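Long-range contacts in exoribonuclease II, mitochondrial (Candida glabrata, PDB 6F3H), which probably degrades RNA from its 3' end in mitochondria, as the exoribonuclease component of the mtEXO RNA degradosome: residues A[149-154]-A[175-180]; A[168-173]-A[244-249]; A[398-403]-A[525-530]; A[532-537]-A[548-553]. The protein carries 1 engineered substitution. All blocks are in the same frame, centred on the assembly; numbering follows the deposited sequence.

Contact 1: residues A[149-154]-A[175-180]; sequences LKKLEL and RIIKNL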
# COMPACT_ATOMS: atom_id res chain seq x y z
N LEU A 149 21.94 -15.58 -13.06
CA LEU A 149 21.02 -15.59 -14.19
C LEU A 149 20.62 -17.00 -14.53
O LEU A 149 19.46 -17.28 -14.85
CB LEU A 149 21.66 -14.92 -15.40
CG LEU A 149 21.83 -13.41 -15.33
CD1 LEU A 149 22.69 -12.96 -16.51
CD2 LEU A 149 20.48 -12.72 -15.36
N LYS A 150 21.57 -17.92 -14.41
CA LYS A 150 21.26 -19.31 -14.66
C LYS A 150 20.30 -19.84 -13.61
O LYS A 150 19.32 -20.51 -13.94
CB LYS A 150 22.56 -20.12 -14.71
N LYS A 151 20.51 -19.51 -12.34
CA LYS A 151 19.56 -19.98 -11.34
C LYS A 151 18.18 -19.38 -11.58
O LYS A 151 17.17 -20.10 -11.57
CB LYS A 151 20.06 -19.63 -9.94
CG LYS A 151 21.48 -20.12 -9.63
CD LYS A 151 21.99 -19.61 -8.28
CE LYS A 151 23.25 -20.36 -7.82
NZ LYS A 151 23.88 -19.77 -6.60
N LEU A 152 18.13 -18.07 -11.84
CA LEU A 152 16.87 -17.36 -12.07
C LEU A 152 16.05 -18.03 -13.15
O LEU A 152 14.85 -18.27 -12.98
CB LEU A 152 17.15 -15.91 -12.45
CG LEU A 152 17.45 -15.06 -11.22
CD1 LEU A 152 17.92 -13.67 -11.51
CD2 LEU A 152 16.21 -15.02 -10.45
N GLU A 153 16.67 -18.33 -14.28
CA GLU A 153 15.93 -19.05 -15.31
C GLU A 153 15.44 -20.39 -14.76
O GLU A 153 14.33 -20.83 -15.07
CB GLU A 153 16.81 -19.26 -16.54
N LEU A 154 16.23 -21.01 -13.89
CA LEU A 154 15.89 -22.34 -13.42
C LEU A 154 14.74 -22.30 -12.43
O LEU A 154 13.67 -22.87 -12.68
CB LEU A 154 17.11 -23.00 -12.78
CG LEU A 154 16.87 -24.41 -12.23
CD1 LEU A 154 15.95 -25.28 -13.08
CD2 LEU A 154 18.21 -25.09 -12.09
N ARG A 175 17.29 -15.86 -0.82
CA ARG A 175 17.77 -17.00 -0.06
C ARG A 175 17.93 -18.22 -0.95
O ARG A 175 18.94 -18.91 -0.91
CB ARG A 175 16.80 -17.31 1.08
CG ARG A 175 17.12 -16.55 2.34
CD ARG A 175 16.22 -16.90 3.49
NE ARG A 175 15.98 -15.67 4.24
CZ ARG A 175 14.85 -14.99 4.18
NH1 ARG A 175 13.85 -15.43 3.43
NH2 ARG A 175 14.71 -13.87 4.87
N ILE A 176 16.95 -18.45 -1.82
CA ILE A 176 17.02 -19.59 -2.72
C ILE A 176 18.24 -19.47 -3.61
O ILE A 176 18.93 -20.46 -3.88
CB ILE A 176 15.74 -19.66 -3.55
CG1 ILE A 176 14.56 -19.84 -2.61
CG2 ILE A 176 15.83 -20.73 -4.61
CD1 ILE A 176 13.29 -20.01 -3.32
N ILE A 177 18.51 -18.28 -4.11
CA ILE A 177 19.65 -18.10 -4.99
C ILE A 177 20.93 -18.49 -4.27
O ILE A 177 21.76 -19.24 -4.78
CB ILE A 177 19.71 -16.66 -5.48
CG1 ILE A 177 18.47 -16.33 -6.31
CG2 ILE A 177 20.93 -16.47 -6.31
CD1 ILE A 177 18.21 -17.30 -7.40
N LYS A 178 21.07 -18.04 -3.03
CA LYS A 178 22.29 -18.35 -2.30
C LYS A 178 22.42 -19.84 -2.04
O LYS A 178 23.48 -20.43 -2.28
CB LYS A 178 22.29 -17.56 -0.99
CG LYS A 178 23.34 -18.00 -0.03
CD LYS A 178 24.65 -17.43 -0.44
CE LYS A 178 25.53 -17.17 0.76
NZ LYS A 178 26.59 -16.19 0.38
N ASN A 179 21.33 -20.48 -1.60
CA ASN A 179 21.36 -21.83 -1.04
C ASN A 179 21.20 -22.91 -2.09
O ASN A 179 20.83 -24.04 -1.75
CB ASN A 179 20.28 -21.98 0.02
CG ASN A 179 20.57 -21.17 1.25
OD1 ASN A 179 21.74 -20.92 1.57
ND2 ASN A 179 19.52 -20.73 1.95
N LEU A 180 21.47 -22.60 -3.35
CA LEU A 180 21.16 -23.53 -4.42
C LEU A 180 22.41 -23.91 -5.18
O LEU A 180 23.18 -23.03 -5.57
CB LEU A 180 20.13 -22.93 -5.37
CG LEU A 180 19.64 -23.95 -6.39
CD1 LEU A 180 18.83 -25.05 -5.73
CD2 LEU A 180 18.80 -23.25 -7.40
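K151 sets its CG anti to its carbonyl carbon (chi1 -54°), and the rest of its chain runs out extended toward 175-180. I177 also has CG1 anti to its carbonyl carbon, which places CG2 anti to the backbone N (chi1 -63°). The two side chains meet at a slant. The stem of the lysine lies against the isoleucine: CB of K151 is 3.9 Å from CD1 of I177, and CD of K151 is 3.9 Å from CG2 of I177. The amino group passes beyond this apolar part and reaches the backbone. NZ of K151 gives a hydrogen bond to O of I177 at 2.8 Å. It arrives tilted 27° from the plane of that carbonyl. O of L180 is also near, 3.5 Å from NZ of K151. I177 sits in the last turn of helix 170-178, two residues before N179 leaves helical geometry. A positive amino group at this end would be expected to suit the helix dipole. Beside the lysine, CD2 of L152 approaches CD1 of I177 at 4.3 Å, a looser apolar touch. L180 follows the helix and turns its CB toward 149-154, while its side chain also packs on Y194 and V198 of helix 193-200. I177 rests in addition on T214 and T218 of helix 212-226. K178 turns its CB away from 149-154, and its NZ forms a salt bridge with D211. The contact joins long helix 123-159 to short helix 170-178. With helix 212-226 and the neighbouring three-stranded sheet, the order is consistent with a winged-helix domain.

Contact 2: residues A[168-173]-A[244-249]; sequences VNFMSL and TTVAVL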
# COMPACT_ATOMS: atom_id res chain seq x y z
N VAL A 168 6.23 -13.38 -5.33
CA VAL A 168 7.02 -14.04 -4.30
C VAL A 168 7.77 -12.99 -3.50
O VAL A 168 8.23 -11.97 -4.04
CB VAL A 168 8.02 -15.08 -4.85
CG1 VAL A 168 7.34 -16.03 -5.79
CG2 VAL A 168 9.15 -14.39 -5.55
N ASN A 169 7.88 -13.25 -2.20
CA ASN A 169 8.71 -12.43 -1.35
C ASN A 169 10.08 -12.34 -1.98
O ASN A 169 10.62 -13.33 -2.47
CB ASN A 169 8.81 -13.04 0.06
CG ASN A 169 9.77 -12.27 0.95
OD1 ASN A 169 10.03 -11.08 0.74
ND2 ASN A 169 10.32 -12.96 1.96
N PHE A 170 10.60 -11.13 -2.07
CA PHE A 170 11.89 -11.00 -2.71
C PHE A 170 13.00 -11.63 -1.87
O PHE A 170 13.99 -12.10 -2.43
CB PHE A 170 12.15 -9.53 -2.96
CG PHE A 170 13.27 -9.30 -3.87
CD1 PHE A 170 13.08 -9.34 -5.23
CD2 PHE A 170 14.53 -9.05 -3.37
CE1 PHE A 170 14.13 -9.13 -6.10
CE2 PHE A 170 15.59 -8.83 -4.23
CZ PHE A 170 15.39 -8.88 -5.60
N MSE A 171 12.85 -11.65 -0.56
CA MSE A 171 13.88 -12.17 0.33
C MSE A 171 13.99 -13.66 0.25
O MSE A 171 15.08 -14.21 0.15
CB MSE A 171 13.58 -11.79 1.77
CG MSE A 171 13.75 -10.32 1.99
SE MSE A 171 15.17 -9.77 0.80
CE MSE A 171 15.40 -7.93 1.37
N SER A 172 12.83 -14.29 0.34
CA SER A 172 12.74 -15.72 0.13
C SER A 172 13.45 -16.07 -1.16
O SER A 172 14.11 -17.11 -1.26
CB SER A 172 11.28 -16.16 0.08
OG SER A 172 10.66 -16.05 1.36
N LEU A 173 13.35 -15.20 -2.14
CA LEU A 173 13.97 -15.46 -3.43
C LEU A 173 15.48 -15.38 -3.36
O LEU A 173 16.19 -16.29 -3.81
CB LEU A 173 13.43 -14.45 -4.43
CG LEU A 173 14.10 -14.59 -5.77
CD1 LEU A 173 13.76 -15.96 -6.32
CD2 LEU A 173 13.60 -13.49 -6.67
N THR A 244 10.21 -5.67 -1.69
CA THR A 244 9.30 -6.56 -0.99
C THR A 244 8.95 -7.79 -1.80
O THR A 244 9.04 -8.91 -1.30
CB THR A 244 8.00 -5.83 -0.60
OG1 THR A 244 7.31 -5.40 -1.77
CG2 THR A 244 8.29 -4.61 0.28
N THR A 245 8.63 -7.62 -3.08
CA THR A 245 8.05 -8.73 -3.79
C THR A 245 8.29 -8.50 -5.27
O THR A 245 8.63 -7.39 -5.70
CB THR A 245 6.57 -8.84 -3.46
OG1 THR A 245 6.03 -10.07 -3.96
CG2 THR A 245 5.84 -7.64 -4.06
N VAL A 246 8.15 -9.58 -6.04
CA VAL A 246 8.19 -9.48 -7.50
C VAL A 246 7.30 -10.56 -8.09
O VAL A 246 7.26 -11.69 -7.60
CB VAL A 246 9.64 -9.61 -8.01
CG1 VAL A 246 10.23 -10.94 -7.57
CG2 VAL A 246 9.70 -9.44 -9.51
N ALA A 247 6.60 -10.22 -9.15
CA ALA A 247 5.77 -11.19 -9.82
C ALA A 247 6.62 -12.16 -10.62
O ALA A 247 7.68 -11.80 -11.15
CB ALA A 247 4.78 -10.47 -10.75
N VAL A 248 6.18 -13.41 -10.68
CA VAL A 248 6.78 -14.42 -11.53
C VAL A 248 5.79 -14.68 -12.67
O VAL A 248 4.80 -15.39 -12.49
CB VAL A 248 7.08 -15.70 -10.75
CG1 VAL A 248 7.82 -16.69 -11.62
CG2 VAL A 248 7.82 -15.37 -9.50
N LEU A 249 6.05 -14.12 -13.82
CA LEU A 249 5.12 -14.20 -14.94
C LEU A 249 5.21 -15.55 -15.64
O LEU A 249 6.30 -16.11 -15.77
CB LEU A 249 5.40 -13.08 -15.93
CG LEU A 249 5.58 -11.73 -15.25
CD1 LEU A 249 5.90 -10.68 -16.25
CD2 LEU A 249 4.33 -11.36 -14.51
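V246 and V168 form the apolar centre, side by side and pointing the same way from one face of a small antiparallel sheet. CG2 of V168 lies 4.1 Å from CG1 of V246. The sheet has strands 166-169, 242-248 and 231-237, with 242-248 in the middle, and its topology is consistent with a winged-helix domain. CG1 of V246 stands between its own backbone N and carbonyl carbon (chi1 59°). From there it meets three neighbours. Besides V168 these are L173 CD2 and the F170 ring, which offers its edge, with CD1 of F170 4.0 Å from CG1 of V246. The other branch of V168, CG1, reaches CG2 of V248 at 3.8 Å. W231 and V234 of the third strand extend this apolar layer, and I155 of helix 123-159 packs on L173.

Outward from the core, the backbones pair. V168 and V246 form a hydrogen-bonded antiparallel pair: V168 N binds V246 O at 3.0 Å, and V246 N binds V168 O at 3.1 Å. N169 and T245 come next as a non-hydrogen-bonded pair. OG1 of T245 is also 2.9 Å from O of V168, a weak bond at most. The proton of this hydroxyl has a second acceptor in H167 ND1. N169 stands at the N-cap position, where the strand gives way to helix 170-178. The first helical residue still holds on to the sheet. F170 N binds T244 O at 2.8 Å, almost straight at 169°, though F170 N stands 41° out of the plane of that carbonyl.

Contact 3: residues A[398-403]-A[525-530]; sequences FCIDSE and VTYDKV. With MG (magnesium ion), chain E; nucleotides of chain C.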
# COMPACT_ATOMS: atom_id res chain seq x y z
N PHE A 398 -23.42 1.15 18.62
CA PHE A 398 -23.38 2.14 17.56
C PHE A 398 -22.34 1.80 16.49
O PHE A 398 -21.14 1.81 16.76
CB PHE A 398 -23.08 3.51 18.17
CG PHE A 398 -24.03 3.94 19.25
CD1 PHE A 398 -25.31 4.36 18.94
CD2 PHE A 398 -23.62 3.98 20.58
CE1 PHE A 398 -26.18 4.80 19.94
CE2 PHE A 398 -24.48 4.42 21.58
CZ PHE A 398 -25.75 4.83 21.26
N CYS A 399 -22.81 1.56 15.26
CA CYS A 399 -21.97 1.29 14.09
C CYS A 399 -22.02 2.50 13.17
O CYS A 399 -22.89 2.61 12.30
CB CYS A 399 -22.43 0.03 13.38
SG CYS A 399 -22.29 -1.46 14.39
N ILE A 400 -21.06 3.40 13.36
CA ILE A 400 -21.04 4.69 12.67
C ILE A 400 -20.21 4.52 11.41
O ILE A 400 -18.99 4.64 11.43
CB ILE A 400 -20.48 5.78 13.56
CG1 ILE A 400 -21.10 5.64 14.93
CG2 ILE A 400 -20.73 7.13 12.94
CD1 ILE A 400 -20.68 6.70 15.85
N ASP A 401 -20.88 4.25 10.29
CA ASP A 401 -20.24 4.07 9.00
C ASP A 401 -20.96 5.02 8.03
O ASP A 401 -21.89 5.73 8.42
CB ASP A 401 -20.26 2.58 8.63
CG ASP A 401 -19.09 1.81 9.15
OD1 ASP A 401 -18.01 2.44 9.40
OD2 ASP A 401 -19.21 0.56 9.34
N SER A 402 -20.47 5.08 6.80
CA SER A 402 -21.15 5.83 5.74
C SER A 402 -22.33 5.05 5.18
O SER A 402 -22.51 3.86 5.42
CB SER A 402 -20.19 6.16 4.60
OG SER A 402 -19.29 7.20 4.91
N GLU A 403 -23.15 5.77 4.42
CA GLU A 403 -24.25 5.13 3.70
C GLU A 403 -23.71 4.11 2.71
O GLU A 403 -24.29 3.03 2.53
CB GLU A 403 -25.10 6.18 2.99
CG GLU A 403 -26.59 5.84 2.80
CD GLU A 403 -27.21 6.56 1.59
OE1 GLU A 403 -27.34 5.94 0.51
OE2 GLU A 403 -27.56 7.76 1.72
N VAL A 525 -27.29 4.41 12.27
CA VAL A 525 -26.46 5.60 12.43
C VAL A 525 -25.48 5.72 11.28
O VAL A 525 -24.98 4.72 10.75
CB VAL A 525 -25.69 5.60 13.77
CG1 VAL A 525 -26.58 6.07 14.86
CG2 VAL A 525 -25.15 4.21 14.08
N THR A 526 -25.18 6.96 10.94
CA THR A 526 -24.19 7.32 9.95
C THR A 526 -23.39 8.46 10.55
O THR A 526 -23.83 9.12 11.48
CB THR A 526 -24.86 7.77 8.66
OG1 THR A 526 -25.67 8.91 8.94
CG2 THR A 526 -25.74 6.67 8.12
N TYR A 527 -22.19 8.69 10.01
CA TYR A 527 -21.41 9.81 10.50
C TYR A 527 -22.21 11.09 10.39
O TYR A 527 -22.10 11.97 11.25
CB TYR A 527 -20.11 9.94 9.74
CG TYR A 527 -19.06 8.87 10.00
CD1 TYR A 527 -18.20 8.96 11.10
CD2 TYR A 527 -18.86 7.84 9.10
CE1 TYR A 527 -17.22 8.00 11.32
CE2 TYR A 527 -17.88 6.89 9.30
CZ TYR A 527 -17.07 6.96 10.40
OH TYR A 527 -16.10 6.00 10.59
N ASP A 528 -23.03 11.21 9.34
CA ASP A 528 -23.86 12.40 9.16
C ASP A 528 -24.98 12.47 10.18
O ASP A 528 -25.15 13.49 10.85
CB ASP A 528 -24.45 12.42 7.76
CG ASP A 528 -23.43 12.74 6.68
OD1 ASP A 528 -22.37 13.33 6.98
OD2 ASP A 528 -23.70 12.38 5.51
N LYS A 529 -25.75 11.38 10.32
CA LYS A 529 -26.84 11.38 11.28
C LYS A 529 -26.33 11.79 12.64
O LYS A 529 -26.81 12.75 13.24
CB LYS A 529 -27.51 10.00 11.36
N VAL A 530 -25.26 11.13 13.09
CA VAL A 530 -24.62 11.47 14.35
C VAL A 530 -24.25 12.94 14.40
O VAL A 530 -24.41 13.60 15.43
CB VAL A 530 -23.38 10.59 14.57
CG1 VAL A 530 -22.67 11.01 15.83
CG2 VAL A 530 -23.80 9.14 14.68
MG MG E . -17.80 1.36 10.82
P A C 5 -10.28 1.92 11.71
OP1 A C 5 -10.60 0.80 12.63
OP2 A C 5 -9.14 1.77 10.76
O5' A C 5 -11.58 2.18 10.85
C5' A C 5 -12.80 2.45 11.51
C4' A C 5 -13.83 3.05 10.60
O4' A C 5 -13.37 4.34 10.12
C3' A C 5 -14.14 2.28 9.33
O3' A C 5 -15.06 1.24 9.55
C2' A C 5 -14.68 3.36 8.42
O2' A C 5 -16.01 3.69 8.79
C1' A C 5 -13.77 4.53 8.79
N9 A C 5 -12.57 4.48 7.98
C8 A C 5 -11.35 3.90 8.25
N7 A C 5 -10.49 4.00 7.26
C5 A C 5 -11.23 4.67 6.30
C6 A C 5 -10.90 5.10 5.01
N6 A C 5 -9.70 4.90 4.46
N1 A C 5 -11.88 5.74 4.32
C2 A C 5 -13.08 5.93 4.89
N3 A C 5 -13.52 5.58 6.10
C4 A C 5 -12.51 4.95 6.73
P C C 6 -14.77 -0.22 8.98
OP1 C C 6 -15.86 -1.09 9.43
OP2 C C 6 -13.36 -0.56 9.23
O5' C C 6 -15.04 -0.04 7.44
C5' C C 6 -16.26 0.53 7.01
C4' C C 6 -16.25 0.87 5.54
O4' C C 6 -15.38 2.00 5.26
C3' C C 6 -15.72 -0.19 4.59
O3' C C 6 -16.62 -1.26 4.38
C2' C C 6 -15.49 0.63 3.35
O2' C C 6 -16.74 0.98 2.82
C1' C C 6 -14.88 1.89 3.95
N1 C C 6 -13.39 1.85 3.95
C2 C C 6 -12.72 2.25 2.77
O2 C C 6 -13.37 2.65 1.80
N3 C C 6 -11.38 2.24 2.64
C4 C C 6 -10.67 1.82 3.67
N4 C C 6 -9.35 1.83 3.51
C5 C C 6 -11.31 1.40 4.89
C6 C C 6 -12.64 1.42 4.99
O HOH W 1 -26.01 1.45 11.85
O HOH W 2 -17.23 2.43 12.36
O HOH W 3 -18.41 -0.02 12.09
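Y527 turns one face of its ring to I400 and its edge to the RNA. CG2 of I400 lies over that face, 3.6 Å above the plane and offset toward the rim, in a CH-pi contact. O of I400 sits over the same face, 3.2 Å from CZ of Y527. At the edge, in the ring plane, OH of Y527 gives a hydrogen bond of 2.9 Å to O2' of adenosine nucleotide 5 of chain C. That O2' also lies close to OD1 of D401, but the modelled distance is too short to trust. D401 also chelates the magnesium ion with both carboxylate oxygens, OD2 at 2.2 Å from the metal. Two waters and D410 bind the ion as well.

Behind this polar front, I400 CG2 packs on V530 CG2 at 4.1 Å. CG2 of V525 rests near C399 O. Y527 N makes a weak bond to D401 O. T526 is the N-cap of helix 527-534: its OG1 accepts from K529 N at 2.8 Å. The helix start thus carries Y527 beside the metal-bearing loop. This is the metal and RNA site of an RNB-family exoribonuclease, here an engineered active-site variant with magnesium and RNA bound.

Contact 4: residues A[532-537]-A[548-553]; sequences SILNGD and QLELLH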
# COMPACT_ATOMS: atom_id res chain seq x y z
N SER A 532 -25.59 15.50 12.75
CA SER A 532 -26.75 16.37 12.86
C SER A 532 -27.38 16.23 14.23
O SER A 532 -27.96 17.18 14.76
CB SER A 532 -27.75 16.11 11.72
OG SER A 532 -28.26 14.81 11.74
N ILE A 533 -27.25 15.05 14.82
CA ILE A 533 -27.70 14.84 16.19
C ILE A 533 -26.94 15.73 17.16
O ILE A 533 -27.53 16.38 18.02
CB ILE A 533 -27.53 13.36 16.55
CG1 ILE A 533 -28.60 12.56 15.83
CG2 ILE A 533 -27.51 13.17 18.05
CD1 ILE A 533 -28.34 11.12 15.85
N LEU A 534 -25.61 15.78 17.04
CA LEU A 534 -24.83 16.55 17.99
C LEU A 534 -24.89 18.03 17.72
O LEU A 534 -24.34 18.82 18.49
CB LEU A 534 -23.37 16.11 17.99
CG LEU A 534 -23.16 14.62 18.25
CD1 LEU A 534 -21.78 14.18 17.80
CD2 LEU A 534 -23.42 14.24 19.68
N ASN A 535 -25.59 18.42 16.66
CA ASN A 535 -25.96 19.80 16.43
C ASN A 535 -27.40 20.11 16.83
O ASN A 535 -27.82 21.27 16.79
CB ASN A 535 -25.72 20.11 14.95
CG ASN A 535 -25.66 21.59 14.67
OD1 ASN A 535 -25.06 22.36 15.42
ND2 ASN A 535 -26.32 22.02 13.59
N GLY A 536 -28.16 19.10 17.25
CA GLY A 536 -29.56 19.26 17.54
C GLY A 536 -30.47 19.08 16.35
O GLY A 536 -31.68 19.02 16.53
N ASP A 537 -29.93 19.03 15.13
CA ASP A 537 -30.78 19.02 13.95
C ASP A 537 -31.68 17.80 13.92
O ASP A 537 -32.76 17.83 13.33
CB ASP A 537 -29.95 19.05 12.67
CG ASP A 537 -29.06 20.24 12.60
OD1 ASP A 537 -29.42 21.29 13.17
OD2 ASP A 537 -28.00 20.11 11.95
N GLN A 548 -25.75 8.94 25.10
CA GLN A 548 -24.53 8.15 25.10
C GLN A 548 -23.54 8.69 24.07
O GLN A 548 -22.32 8.72 24.31
CB GLN A 548 -24.85 6.69 24.81
CG GLN A 548 -25.59 5.97 25.91
CD GLN A 548 -26.30 4.73 25.41
OE1 GLN A 548 -27.26 4.83 24.64
NE2 GLN A 548 -25.80 3.56 25.79
N LEU A 549 -24.06 9.19 22.96
CA LEU A 549 -23.22 9.81 21.95
C LEU A 549 -22.53 11.07 22.46
O LEU A 549 -21.33 11.25 22.25
CB LEU A 549 -24.06 10.12 20.72
CG LEU A 549 -24.71 8.89 20.08
CD1 LEU A 549 -25.59 9.31 18.94
CD2 LEU A 549 -23.65 7.98 19.53
N GLU A 550 -23.28 11.98 23.09
CA GLU A 550 -22.63 13.19 23.57
C GLU A 550 -21.55 12.84 24.56
O GLU A 550 -20.47 13.44 24.57
CB GLU A 550 -23.63 14.15 24.19
CG GLU A 550 -24.87 14.35 23.36
CD GLU A 550 -25.87 15.26 24.02
OE1 GLU A 550 -25.63 15.67 25.19
OE2 GLU A 550 -26.90 15.57 23.36
N LEU A 551 -21.82 11.83 25.37
CA LEU A 551 -20.83 11.39 26.32
C LEU A 551 -19.62 10.84 25.59
O LEU A 551 -18.48 11.17 25.95
CB LEU A 551 -21.44 10.34 27.23
CG LEU A 551 -20.58 10.00 28.44
CD1 LEU A 551 -19.91 11.24 29.05
CD2 LEU A 551 -21.51 9.33 29.41
N LEU A 552 -19.84 10.03 24.57
CA LEU A 552 -18.73 9.47 23.81
C LEU A 552 -17.92 10.56 23.12
O LEU A 552 -16.69 10.52 23.12
CB LEU A 552 -19.24 8.48 22.77
CG LEU A 552 -19.64 7.11 23.29
CD1 LEU A 552 -20.33 6.29 22.23
CD2 LEU A 552 -18.42 6.37 23.82
N HIS A 553 -18.61 11.53 22.53
CA HIS A 553 -17.89 12.61 21.86
C HIS A 553 -17.06 13.42 22.83
O HIS A 553 -15.91 13.77 22.53
CB HIS A 553 -18.89 13.49 21.11
CG HIS A 553 -18.28 14.73 20.54
ND1 HIS A 553 -18.42 15.97 21.12
CD2 HIS A 553 -17.51 14.92 19.44
CE1 HIS A 553 -17.78 16.87 20.39
NE2 HIS A 553 -17.21 16.25 19.37
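H553 N binds L549 O at 2.7 Å, an ordinary bond of helix 543-567 that joins two residues facing the 532-537 segment. Between them along this helix stands E550. L534 is the residue that reaches all three. Its CG lies anti to its carbonyl carbon (chi1 -56°), and this carries the two methyl groups toward the other helix. CD2 of L534 is 4.0 Å from CG of E550 and 4.3 Å from CB of L549. CD1 of L534 lies 4.4 Å from CB of H553, oblique to the imidazole. L534 and E550 run antiparallel alongside one another, and the leucine meets the methylene stem of the glutamate. The charged end of E550 is engaged elsewhere, by OE1 in a salt bridge with K547. One residue back from L534, CG2 of I533 touches CD1 of L549 at 4.4 Å.

G536 is the first residue to leave helical geometry, with a positive phi of 87°, and the backbone forms a Schellman motif. G536 N binds I533 O at 2.9 Å, while D537 N reaches back weakly to S532 O. N535 ND2 binds D537 OD2 from the syn side at 3.0 Å, nearly straight at 172° but tilted out of the carboxylate plane. Helices 527-534 and 543-567 thus pack as neighbours along the chain. The two segments share no hydrogen bond or salt bridge. The contacts between them are carbon to carbon, as expected of apolar packing that depends on fit rather than on polar pairing.

From the N terminus, contact 1 closes the short loop from helix 123-159 to the end of helix 170-178. Contact 2 opens inside that loop, at 168, and closes at 249. The two therefore cross, and they share helix 170-178. Together they tie the helices and the three-stranded sheet of one winged-helix-like region. Contact 3 follows in series. It closes a long loop from 398 to 530, within the RNB domain. Contact 4 comes next and closes a short loop between helices 527-534 and 543-567. Contacts 3 and 4 share helix 527-534 and touch where F398 packs on Q548 and L549. The first pair lies across the chain's centre from the second.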